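PDB 6HBE: copper-containing nitrite reductase from Thermus scotoductus, which probably reduces nitrite to nitric oxide with electrons from cytochrome c, using copper centres in a homotrimer. Local coordinates for residues E140-E145 with V250-V255; G151-L156 with P196-R201; G260-V265 with L280-D285. All coordinates share one frame; numbering follows the deposited sequence.

Overall arrangement
From the N terminus, the chain first enters the contacts at 140-145, at the start of helix 143-148. It then passes into strand 154-163, half of contact 2. The other half, strand 199-208, lies next to it in the same sheet, so contact 2 closes a loop of about 40 residues. Contact 1 closes only later, at strand 248-254, the next neighbour in that sheet. Contact 2 is therefore nested inside contact 1, and their centres lie about 9 Å apart. Contact 3 follows in series and closes a short loop, in the other sheet of the same cupredoxin-like domain. Trp-253 and Leu-200 pack on Leu-280 and link the two sheets.

Contact 1 (E140-E145 with V250-V255); sequences EKYRME and VIEWRV
Glu-252 points its carboxylate from strand 248-254 at the first turn of helix 143-148. Its OE1 accepts a hydrogen bond from Met-144 N at 3.0 Å, nearly straight (167°). The donor comes in on the syn side, well out of the carboxylate plane. A weak hydrogen bond of 3.4 Å joins Glu-145 N to Glu-252 OE2. The Glu-252 chain runs straight beyond CG (chi2 -178°), and this carries the acid across to the helix start. Tyr-142 is the N-cap residue, and its CB lies 3.2 Å from Glu-252 OE2. The Tyr-142 ring crosses Val-250 at about a right angle. Val-250 CG1 sits over one ring face, 4.1 Å from the centroid, as a CH-pi contact. The Tyr-142 hydroxyl is hydrogen-bonded to Gly-229 O. Met-144 reaches out from the helix and bends at its last torsion (chi3 -76°). This brings CE to 3.8 Å from Arg-254 NE, while SD lies 3.9 Å from Arg-254 CG. The Arg-254 guanidinium pairs with Glu-223. Tyr-226 OH is also hydrogen-bonded to Glu-252 OE1, and Tyr-199 OH to OE2. The buried carboxylate is thus held through both oxygens, by one good and one weak helix N-H bond and two tyrosine hydroxyls. With these partners and the helix N terminus nearby, its charged form is probably stabilised.

Contact 2 (G151-L156 with P196-R201); sequences GPDLKL and PGDYLR
Pro-152 packs against two side chains of the 196-201 segment, and this is the tight part of the contact. Its CA lies over one face of the Tyr-199 ring, 3.9 Å from the centroid, as a CH-pi contact. Its CG sits above the centre of the Arg-201 guanidinium, on one face. Arg-201 bends at chi3 (78°), which turns the guanidinium back over the proline. There NH1 is hydrogen-bonded to Tyr-199 OH within the segment and also pairs with Glu-145 of helix 143-148. Tyr-199 OH in turn is hydrogen-bonded to Glu-252.

Asp-153 belongs to the tight part too. Its N donates a hydrogen bond to Tyr-199 O at 2.9 Å. The side chain returns one: Asp-153 OD2 uses the anti lone pair to accept from Tyr-199 N at 2.9 Å, nearly straight (166°). Asp-153 OD2 comes near Asp-198 OD1, but Arg-150 pairs with Asp-153, while Asp-198 accepts Arg-195 N and pairs with Arg-288. These arginines probably offset the repulsion between the two acids.

The backbones join as parallel strands at the Leu-154/Leu-200 and Lys-155/Arg-201 pairs. Arg-201 N bonds to Leu-154 O at 3.2 Å, and Leu-156 N to Arg-201 O at 3.0 Å. Leu-154 CB lies 3.9 Å from Leu-200 CD2 on the buried face. Leu-156 and Leu-200 also pack on Leu-280 of strand 277-282.

Lys-155 is the looser side, partly exposed. It is extended and runs alongside Arg-201, its CE 3.5 Å from Arg-201 NH2. The chemistry is thus divided: leucines pack on one face of the strand pair; beyond it, proline packing, the NH1-OH hydrogen bond and the Glu-145 salt bridge hold Arg-201 and Tyr-199.

Contact 3 (G260-V265 with L280-D285); sequences GDYTLV and LRAKKD
Asp-261 and Arg-281 form a side-on salt bridge across two antiparallel strands. Arg-281 NE is hydrogen-bonded to Asp-261 OD1 at 2.8 Å, and Arg-281 NH2 to Asp-261 OD2 at 3.0 Å. Both bonds are nearly straight and use syn lone pairs. The carboxylate and guanidinium planes are only 11° apart. The bend of Arg-281 at chi3 (-74°) turns the NE/NH2 edge of the guanidinium to the acid. An alanine in place of Arg-281 would remove both donors and is likely to leave the Asp-261 carboxylate without its charged mate and freer to turn.

The backbone sets this pair in register. Asp-261 and Arg-281 are a non-hydrogen-bonded pair between two hydrogen-bonded ones. Gly-260 and Ala-282 exchange two hydrogen bonds, as do Tyr-262 and Leu-280, with Tyr-262 N 2.9 Å from Leu-280 O. On the other sheet face, Ala-282 CB meets the edge of the Tyr-262 ring, 3.8 Å from CE1. Tyr-262 OH is hydrogen-bonded to Val-258 O.

Farther out, strand 192-194 continues the sheet beside Arg-281. Gln-85 of the second subunit is hydrogen-bonded to Asp-261 O. The arrangement is an antiparallel strand pair in a cupredoxin-like beta sandwich, at a subunit boundary of the trimer.

Contact 1 (E140-E145 with V250-V255)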
loop_
_atom_site.group_PDB
_atom_site.type_symbol
_atom_site.label_atom_id
_atom_site.label_comp_id
_atom_site.label_asym_id
_atom_site.label_seq_id
_atom_site.Cartn_x
_atom_site.Cartn_y
_atom_site.Cartn_z
ATOM N N GLU C 140 -19.157 -26.605 17.803
ATOM C CA GLU C 140 -18.376 -26.300 19.010
ATOM C C GLU C 140 -18.612 -24.842 19.394
ATOM O O GLU C 140 -18.351 -23.940 18.590
ATOM C CB GLU C 140 -16.873 -26.534 18.755
ATOM C CG GLU C 140 -15.952 -26.158 19.921
ATOM C CD GLU C 140 -14.462 -26.263 19.605
ATOM O OE1 GLU C 140 -14.074 -26.723 18.504
ATOM O OE2 GLU C 140 -13.671 -25.872 20.479
ATOM N N LYS C 141 -19.094 -24.593 20.608
ATOM C CA LYS C 141 -19.355 -23.204 21.027
ATOM C C LYS C 141 -18.047 -22.427 21.283
ATOM O O LYS C 141 -17.062 -23.004 21.721
ATOM C CB LYS C 141 -20.272 -23.182 22.253
ATOM C CG LYS C 141 -21.651 -23.744 21.919
ATOM C CD LYS C 141 -22.616 -23.674 23.092
ATOM C CE LYS C 141 -23.958 -24.313 22.745
ATOM N NZ LYS C 141 -24.602 -23.662 21.568
ATOM N N TYR C 142 -18.039 -21.126 20.967
ATOM C CA TYR C 142 -16.877 -20.255 21.228
ATOM C C TYR C 142 -16.658 -20.145 22.747
ATOM O O TYR C 142 -17.584 -20.377 23.546
ATOM C CB TYR C 142 -17.085 -18.846 20.588
ATOM C CG TYR C 142 -17.131 -18.846 19.053
ATOM C CD1 TYR C 142 -15.961 -18.987 18.288
ATOM C CD2 TYR C 142 -18.332 -18.685 18.376
ATOM C CE1 TYR C 142 -16.011 -18.988 16.888
ATOM C CE2 TYR C 142 -18.397 -18.684 16.987
ATOM C CZ TYR C 142 -17.243 -18.830 16.239
ATOM O OH TYR C 142 -17.343 -18.836 14.859
ATOM N N ARG C 143 -15.440 -19.805 23.151
ATOM C CA ARG C 143 -15.037 -19.889 24.551
ATOM C C ARG C 143 -15.860 -19.040 25.540
ATOM O O ARG C 143 -16.228 -19.548 26.622
ATOM C CB ARG C 143 -13.540 -19.613 24.671
ATOM C CG ARG C 143 -12.999 -19.597 26.084
ATOM C CD ARG C 143 -11.489 -19.694 26.088
ATOM N NE ARG C 143 -10.938 -19.103 27.290
ATOM C CZ ARG C 143 -9.646 -18.954 27.530
ATOM N NH1 ARG C 143 -8.740 -19.394 26.664
ATOM N NH2 ARG C 143 -9.260 -18.358 28.652
ATOM N N MET C 144 -16.164 -17.778 25.200
ATOM C CA MET C 144 -16.939 -16.910 26.097
ATOM C C MET C 144 -18.400 -17.378 26.238
ATOM O O MET C 144 -18.998 -17.226 27.303
ATOM C CB MET C 144 -16.898 -15.427 25.677
ATOM C CG MET C 144 -17.434 -14.457 26.752
ATOM S SD MET C 144 -17.257 -12.695 26.305
ATOM C CE MET C 144 -15.500 -12.463 26.611
ATOM N N GLU C 145 -18.992 -17.923 25.179
ATOM C CA GLU C 145 -20.328 -18.541 25.299
ATOM C C GLU C 145 -20.285 -19.744 26.248
ATOM O O GLU C 145 -21.123 -19.860 27.137
ATOM C CB GLU C 145 -20.892 -18.970 23.943
ATOM C CG GLU C 145 -22.215 -19.753 24.044
ATOM C CD GLU C 145 -23.073 -19.743 22.776
ATOM O OE1 GLU C 145 -22.709 -19.132 21.739
ATOM O OE2 GLU C 145 -24.160 -20.356 22.824
ATOM N N VAL C 250 -13.832 -13.891 14.095
ATOM C CA VAL C 250 -14.882 -13.737 15.143
ATOM C C VAL C 250 -14.216 -13.229 16.443
ATOM O O VAL C 250 -13.150 -13.706 16.822
ATOM C CB VAL C 250 -15.658 -15.055 15.384
ATOM C CG1 VAL C 250 -16.593 -14.955 16.575
ATOM C CG2 VAL C 250 -16.466 -15.400 14.145
ATOM N N ILE C 251 -14.810 -12.215 17.071
ATOM C CA ILE C 251 -14.253 -11.570 18.265
ATOM C C ILE C 251 -15.333 -11.620 19.385
ATOM O O ILE C 251 -16.489 -11.291 19.139
ATOM C CB ILE C 251 -13.884 -10.110 17.923
ATOM C CG1 ILE C 251 -12.723 -10.076 16.899
ATOM C CG2 ILE C 251 -13.546 -9.291 19.165
ATOM C CD1 ILE C 251 -12.656 -8.754 16.135
ATOM N N GLU C 252 -14.935 -12.045 20.586
ATOM C CA GLU C 252 -15.771 -11.990 21.794
ATOM C C GLU C 252 -15.186 -10.953 22.773
ATOM O O GLU C 252 -13.992 -11.000 23.070
ATOM C CB GLU C 252 -15.796 -13.380 22.451
ATOM C CG GLU C 252 -16.450 -14.457 21.612
ATOM C CD GLU C 252 -16.487 -15.809 22.335
ATOM O OE1 GLU C 252 -15.432 -16.323 22.717
ATOM O OE2 GLU C 252 -17.588 -16.352 22.526
ATOM N N TRP C 253 -16.015 -10.021 23.245
ATOM C CA TRP C 253 -15.599 -8.955 24.132
ATOM C C TRP C 253 -16.803 -8.540 24.989
ATOM O O TRP C 253 -17.917 -8.420 24.478
ATOM C CB TRP C 253 -15.080 -7.738 23.289
ATOM C CG TRP C 253 -14.719 -6.461 24.055
ATOM C CD1 TRP C 253 -13.714 -6.299 24.972
ATOM C CD2 TRP C 253 -15.316 -5.165 23.893
ATOM N NE1 TRP C 253 -13.697 -5.002 25.436
ATOM C CE2 TRP C 253 -14.674 -4.292 24.795
ATOM C CE3 TRP C 253 -16.392 -4.684 23.143
ATOM C CZ2 TRP C 253 -15.021 -2.939 24.906
ATOM C CZ3 TRP C 253 -16.734 -3.341 23.254
ATOM C CH2 TRP C 253 -16.061 -2.492 24.142
ATOM N N ARG C 254 -16.568 -8.317 26.278
ATOM C CA ARG C 254 -17.563 -7.684 27.159
ATOM C C ARG C 254 -17.365 -6.193 27.232
ATOM O O ARG C 254 -16.243 -5.725 27.407
ATOM C CB ARG C 254 -17.515 -8.283 28.559
ATOM C CG ARG C 254 -18.124 -9.678 28.565
ATOM C CD ARG C 254 -17.798 -10.463 29.804
ATOM N NE ARG C 254 -16.390 -10.841 29.875
ATOM C CZ ARG C 254 -15.906 -11.812 30.649
ATOM N NH1 ARG C 254 -16.707 -12.530 31.432
ATOM N NH2 ARG C 254 -14.604 -12.067 30.649
ATOM N N VAL C 255 -18.456 -5.450 27.116
ATOM C CA VAL C 255 -18.425 -4.002 27.252
ATOM C C VAL C 255 -18.066 -3.747 28.741
ATOM O O VAL C 255 -18.755 -4.292 29.634
ATOM C CB VAL C 255 -19.773 -3.336 26.899
ATOM C CG1 VAL C 255 -19.677 -1.828 27.030
ATOM C CG2 VAL C 255 -20.237 -3.652 25.476
#

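Contact 2 (G151-L156 with P196-R201)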
loop_
_atom_site.group_PDB
_atom_site.type_symbol
_atom_site.label_atom_id
_atom_site.label_comp_id
_atom_site.label_asym_id
_atom_site.label_seq_id
_atom_site.Cartn_x
_atom_site.Cartn_y
_atom_site.Cartn_z
ATOM N N GLY C 151 -25.610 -17.270 25.154
ATOM C CA GLY C 151 -25.202 -16.658 23.903
ATOM C C GLY C 151 -25.045 -15.159 24.019
ATOM O O GLY C 151 -25.325 -14.577 25.072
ATOM N N PRO C 152 -24.568 -14.516 22.942
ATOM C CA PRO C 152 -24.288 -13.084 23.000
ATOM C C PRO C 152 -25.518 -12.263 23.326
ATOM O O PRO C 152 -26.610 -12.624 22.900
ATOM C CB PRO C 152 -23.830 -12.749 21.573
ATOM C CG PRO C 152 -23.326 -14.033 21.004
ATOM C CD PRO C 152 -24.114 -15.136 21.681
ATOM N N ASP C 153 -25.335 -11.160 24.040
ATOM C CA ASP C 153 -26.376 -10.159 24.184
ATOM C C ASP C 153 -26.651 -9.398 22.886
ATOM O O ASP C 153 -27.775 -9.021 22.642
ATOM C CB ASP C 153 -26.027 -9.192 25.325
ATOM C CG ASP C 153 -25.927 -9.910 26.677
ATOM O OD1 ASP C 153 -26.907 -10.568 27.067
ATOM O OD2 ASP C 153 -24.873 -9.869 27.328
ATOM N N LEU C 154 -25.629 -9.169 22.051
ATOM C CA LEU C 154 -25.826 -8.621 20.704
ATOM C C LEU C 154 -24.724 -9.157 19.753
ATOM O O LEU C 154 -23.545 -9.199 20.124
ATOM C CB LEU C 154 -25.794 -7.093 20.746
ATOM C CG LEU C 154 -26.104 -6.292 19.483
ATOM C CD1 LEU C 154 -27.506 -6.520 18.898
ATOM C CD2 LEU C 154 -25.912 -4.825 19.792
ATOM N N LYS C 155 -25.143 -9.578 18.556
ATOM C CA LYS C 155 -24.231 -9.945 17.454
ATOM C C LYS C 155 -24.137 -8.784 16.477
ATOM O O LYS C 155 -25.155 -8.193 16.108
ATOM C CB LYS C 155 -24.738 -11.190 16.740
ATOM C CG LYS C 155 -24.687 -12.449 17.602
ATOM C CD LYS C 155 -25.289 -13.627 16.843
ATOM C CE LYS C 155 -25.014 -14.954 17.556
ATOM N NZ LYS C 155 -25.584 -16.091 16.787
ATOM N N LEU C 156 -22.909 -8.484 16.042
ATOM C CA LEU C 156 -22.628 -7.400 15.121
ATOM C C LEU C 156 -21.863 -8.032 13.943
ATOM O O LEU C 156 -20.820 -8.646 14.165
ATOM C CB LEU C 156 -21.758 -6.350 15.786
ATOM C CG LEU C 156 -22.292 -5.680 17.066
ATOM C CD1 LEU C 156 -21.273 -4.676 17.559
ATOM C CD2 LEU C 156 -23.621 -4.974 16.816
ATOM N N PRO C 196 -23.320 -1.359 29.193
ATOM C CA PRO C 196 -22.184 -1.814 29.988
ATOM C C PRO C 196 -22.412 -3.225 30.509
ATOM O O PRO C 196 -23.555 -3.553 30.866
ATOM C CB PRO C 196 -22.119 -0.798 31.134
ATOM C CG PRO C 196 -22.750 0.423 30.588
ATOM C CD PRO C 196 -23.853 -0.069 29.689
ATOM N N GLY C 197 -21.369 -4.055 30.475
ATOM C CA GLY C 197 -21.465 -5.485 30.789
ATOM C C GLY C 197 -21.973 -6.417 29.690
ATOM O O GLY C 197 -21.893 -7.611 29.859
ATOM N N ASP C 198 -22.516 -5.920 28.572
ATOM C CA ASP C 198 -22.976 -6.819 27.475
ATOM C C ASP C 198 -21.853 -7.725 26.946
ATOM O O ASP C 198 -20.691 -7.262 26.748
ATOM C CB ASP C 198 -23.461 -6.010 26.248
ATOM C CG ASP C 198 -24.902 -5.610 26.311
ATOM O OD1 ASP C 198 -25.670 -6.109 27.171
ATOM O OD2 ASP C 198 -25.267 -4.752 25.466
ATOM N N TYR C 199 -22.196 -8.984 26.694
ATOM C CA TYR C 199 -21.350 -9.893 25.909
ATOM C C TYR C 199 -21.637 -9.669 24.411
ATOM O O TYR C 199 -22.720 -10.029 23.912
ATOM C CB TYR C 199 -21.589 -11.346 26.354
ATOM C CG TYR C 199 -21.159 -12.467 25.418
ATOM C CD1 TYR C 199 -20.099 -12.323 24.486
ATOM C CD2 TYR C 199 -21.788 -13.725 25.495
ATOM C CE1 TYR C 199 -19.741 -13.363 23.645
ATOM C CE2 TYR C 199 -21.420 -14.774 24.651
ATOM C CZ TYR C 199 -20.384 -14.599 23.746
ATOM O OH TYR C 199 -20.039 -15.655 22.927
ATOM N N LEU C 200 -20.676 -9.044 23.708
ATOM C CA LEU C 200 -20.773 -8.847 22.254
ATOM C C LEU C 200 -20.012 -9.921 21.484
ATOM O O LEU C 200 -18.923 -10.315 21.895
ATOM C CB LEU C 200 -20.229 -7.460 21.853
ATOM C CG LEU C 200 -20.855 -6.238 22.534
ATOM C CD1 LEU C 200 -20.294 -4.956 21.926
ATOM C CD2 LEU C 200 -22.383 -6.183 22.466
ATOM N N ARG C 201 -20.575 -10.377 20.359
ATOM C CA ARG C 201 -19.814 -11.204 19.394
ATOM C C ARG C 201 -19.818 -10.500 18.018
ATOM O O ARG C 201 -20.877 -10.193 17.478
ATOM C CB ARG C 201 -20.324 -12.652 19.322
ATOM C CG ARG C 201 -19.361 -13.629 18.606
ATOM C CD ARG C 201 -19.489 -15.048 19.155
ATOM N NE ARG C 201 -20.669 -15.740 18.635
ATOM C CZ ARG C 201 -21.459 -16.599 19.307
ATOM N NH1 ARG C 201 -21.262 -16.908 20.589
ATOM N NH2 ARG C 201 -22.469 -17.163 18.657
#

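Contact 3 (G260-V265 with L280-D285)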
loop_
_atom_site.group_PDB
_atom_site.type_symbol
_atom_site.label_atom_id
_atom_site.label_comp_id
_atom_site.label_asym_id
_atom_site.label_seq_id
_atom_site.Cartn_x
_atom_site.Cartn_y
_atom_site.Cartn_z
ATOM N N GLY C 260 -20.676 5.347 27.990
ATOM C CA GLY C 260 -20.037 6.236 27.046
ATOM C C GLY C 260 -19.760 5.563 25.703
ATOM O O GLY C 260 -20.129 4.410 25.473
ATOM N N ASP C 261 -19.111 6.303 24.817
ATOM C CA ASP C 261 -18.851 5.821 23.451
ATOM C C ASP C 261 -17.571 4.956 23.393
ATOM O O ASP C 261 -16.539 5.352 23.920
ATOM C CB ASP C 261 -18.713 7.010 22.494
ATOM C CG ASP C 261 -20.030 7.677 22.167
ATOM O OD1 ASP C 261 -21.110 7.192 22.615
ATOM O OD2 ASP C 261 -19.993 8.714 21.446
ATOM N N TYR C 262 -17.674 3.782 22.762
ATOM C CA TYR C 262 -16.564 2.903 22.507
ATOM C C TYR C 262 -16.452 2.813 20.982
ATOM O O TYR C 262 -17.313 2.212 20.332
ATOM C CB TYR C 262 -16.820 1.513 23.121
ATOM C CG TYR C 262 -16.829 1.474 24.659
ATOM C CD1 TYR C 262 -17.993 1.754 25.381
ATOM C CD2 TYR C 262 -15.691 1.142 25.369
ATOM C CE1 TYR C 262 -18.007 1.724 26.786
ATOM C CE2 TYR C 262 -15.666 1.122 26.777
ATOM C CZ TYR C 262 -16.841 1.399 27.481
ATOM O OH TYR C 262 -16.853 1.360 28.867
ATOM N N THR C 263 -15.435 3.469 20.426
ATOM C CA THR C 263 -15.358 3.704 18.979
ATOM C C THR C 263 -14.736 2.483 18.270
ATOM O O THR C 263 -13.648 2.047 18.632
ATOM C CB THR C 263 -14.585 5.010 18.707
ATOM O OG1 THR C 263 -15.359 6.116 19.178
ATOM C CG2 THR C 263 -14.310 5.215 17.238
ATOM N N LEU C 264 -15.405 1.997 17.232
ATOM C CA LEU C 264 -14.906 0.911 16.370
ATOM C C LEU C 264 -14.162 1.539 15.188
ATOM O O LEU C 264 -14.705 2.423 14.486
ATOM C CB LEU C 264 -16.086 0.088 15.849
ATOM C CG LEU C 264 -15.782 -1.080 14.921
ATOM C CD1 LEU C 264 -15.140 -2.207 15.739
ATOM C CD2 LEU C 264 -17.040 -1.572 14.193
ATOM N N VAL C 265 -12.940 1.081 14.937
ATOM C CA VAL C 265 -12.087 1.750 13.942
ATOM C C VAL C 265 -11.025 0.768 13.437
ATOM O O VAL C 265 -10.652 -0.226 14.146
ATOM C CB VAL C 265 -11.473 3.054 14.548
ATOM C CG1 VAL C 265 -10.447 2.745 15.620
ATOM C CG2 VAL C 265 -10.887 3.991 13.476
ATOM N N LEU C 280 -20.039 2.428 19.137
ATOM C CA LEU C 280 -20.875 1.634 20.050
ATOM C C LEU C 280 -21.222 2.526 21.269
ATOM O O LEU C 280 -20.343 2.873 22.040
ATOM C CB LEU C 280 -20.118 0.388 20.513
ATOM C CG LEU C 280 -19.446 -0.454 19.401
ATOM C CD1 LEU C 280 -18.746 -1.662 19.972
ATOM C CD2 LEU C 280 -20.430 -0.867 18.328
ATOM N N ARG C 281 -22.491 2.917 21.416
ATOM C CA ARG C 281 -22.894 3.885 22.445
ATOM C C ARG C 281 -23.475 3.148 23.641
ATOM O O ARG C 281 -24.615 2.667 23.593
ATOM C CB ARG C 281 -23.877 4.909 21.864
ATOM C CG ARG C 281 -24.296 6.031 22.841
ATOM C CD ARG C 281 -24.722 7.292 22.090
ATOM N NE ARG C 281 -23.583 8.022 21.530
ATOM C CZ ARG C 281 -23.661 9.046 20.662
ATOM N NH1 ARG C 281 -24.835 9.491 20.168
ATOM N NH2 ARG C 281 -22.538 9.660 20.273
ATOM N N ALA C 282 -22.676 3.058 24.714
ATOM C CA ALA C 282 -23.013 2.232 25.872
ATOM C C ALA C 282 -23.830 3.067 26.868
ATOM O O ALA C 282 -23.373 4.147 27.308
ATOM C CB ALA C 282 -21.755 1.672 26.529
ATOM N N LYS C 283 -25.048 2.597 27.154
ATOM C CA LYS C 283 -25.964 3.217 28.162
ATOM C C LYS C 283 -26.653 2.133 28.943
ATOM O O LYS C 283 -27.098 1.139 28.371
ATOM C CB LYS C 283 -27.052 4.055 27.501
ATOM C CG LYS C 283 -26.518 5.299 26.850
ATOM C CD LYS C 283 -27.628 6.179 26.306
ATOM C CE LYS C 283 -27.034 7.457 25.710
ATOM N NZ LYS C 283 -27.925 8.003 24.653
ATOM N N LYS C 284 -26.762 2.333 30.258
ATOM C CA LYS C 284 -27.390 1.349 31.163
ATOM C C LYS C 284 -28.803 0.974 30.740
ATOM O O LYS C 284 -29.200 -0.182 30.843
ATOM C CB LYS C 284 -27.446 1.917 32.606
ATOM C CG LYS C 284 -26.102 1.995 33.325
ATOM C CD LYS C 284 -25.453 0.620 33.452
ATOM C CE LYS C 284 -24.435 0.484 34.589
ATOM N NZ LYS C 284 -23.270 1.409 34.453
ATOM N N ASP C 285 -29.545 1.936 30.222
ATOM C CA ASP C 285 -30.966 1.668 29.853
ATOM C C ASP C 285 -31.179 1.334 28.354
ATOM O O ASP C 285 -32.306 1.418 27.846
ATOM C CB ASP C 285 -31.868 2.849 30.303
ATOM C CG ASP C 285 -31.420 4.210 29.745
ATOM O OD1 ASP C 285 -30.458 4.263 28.935
ATOM O OD2 ASP C 285 -32.027 5.240 30.143
#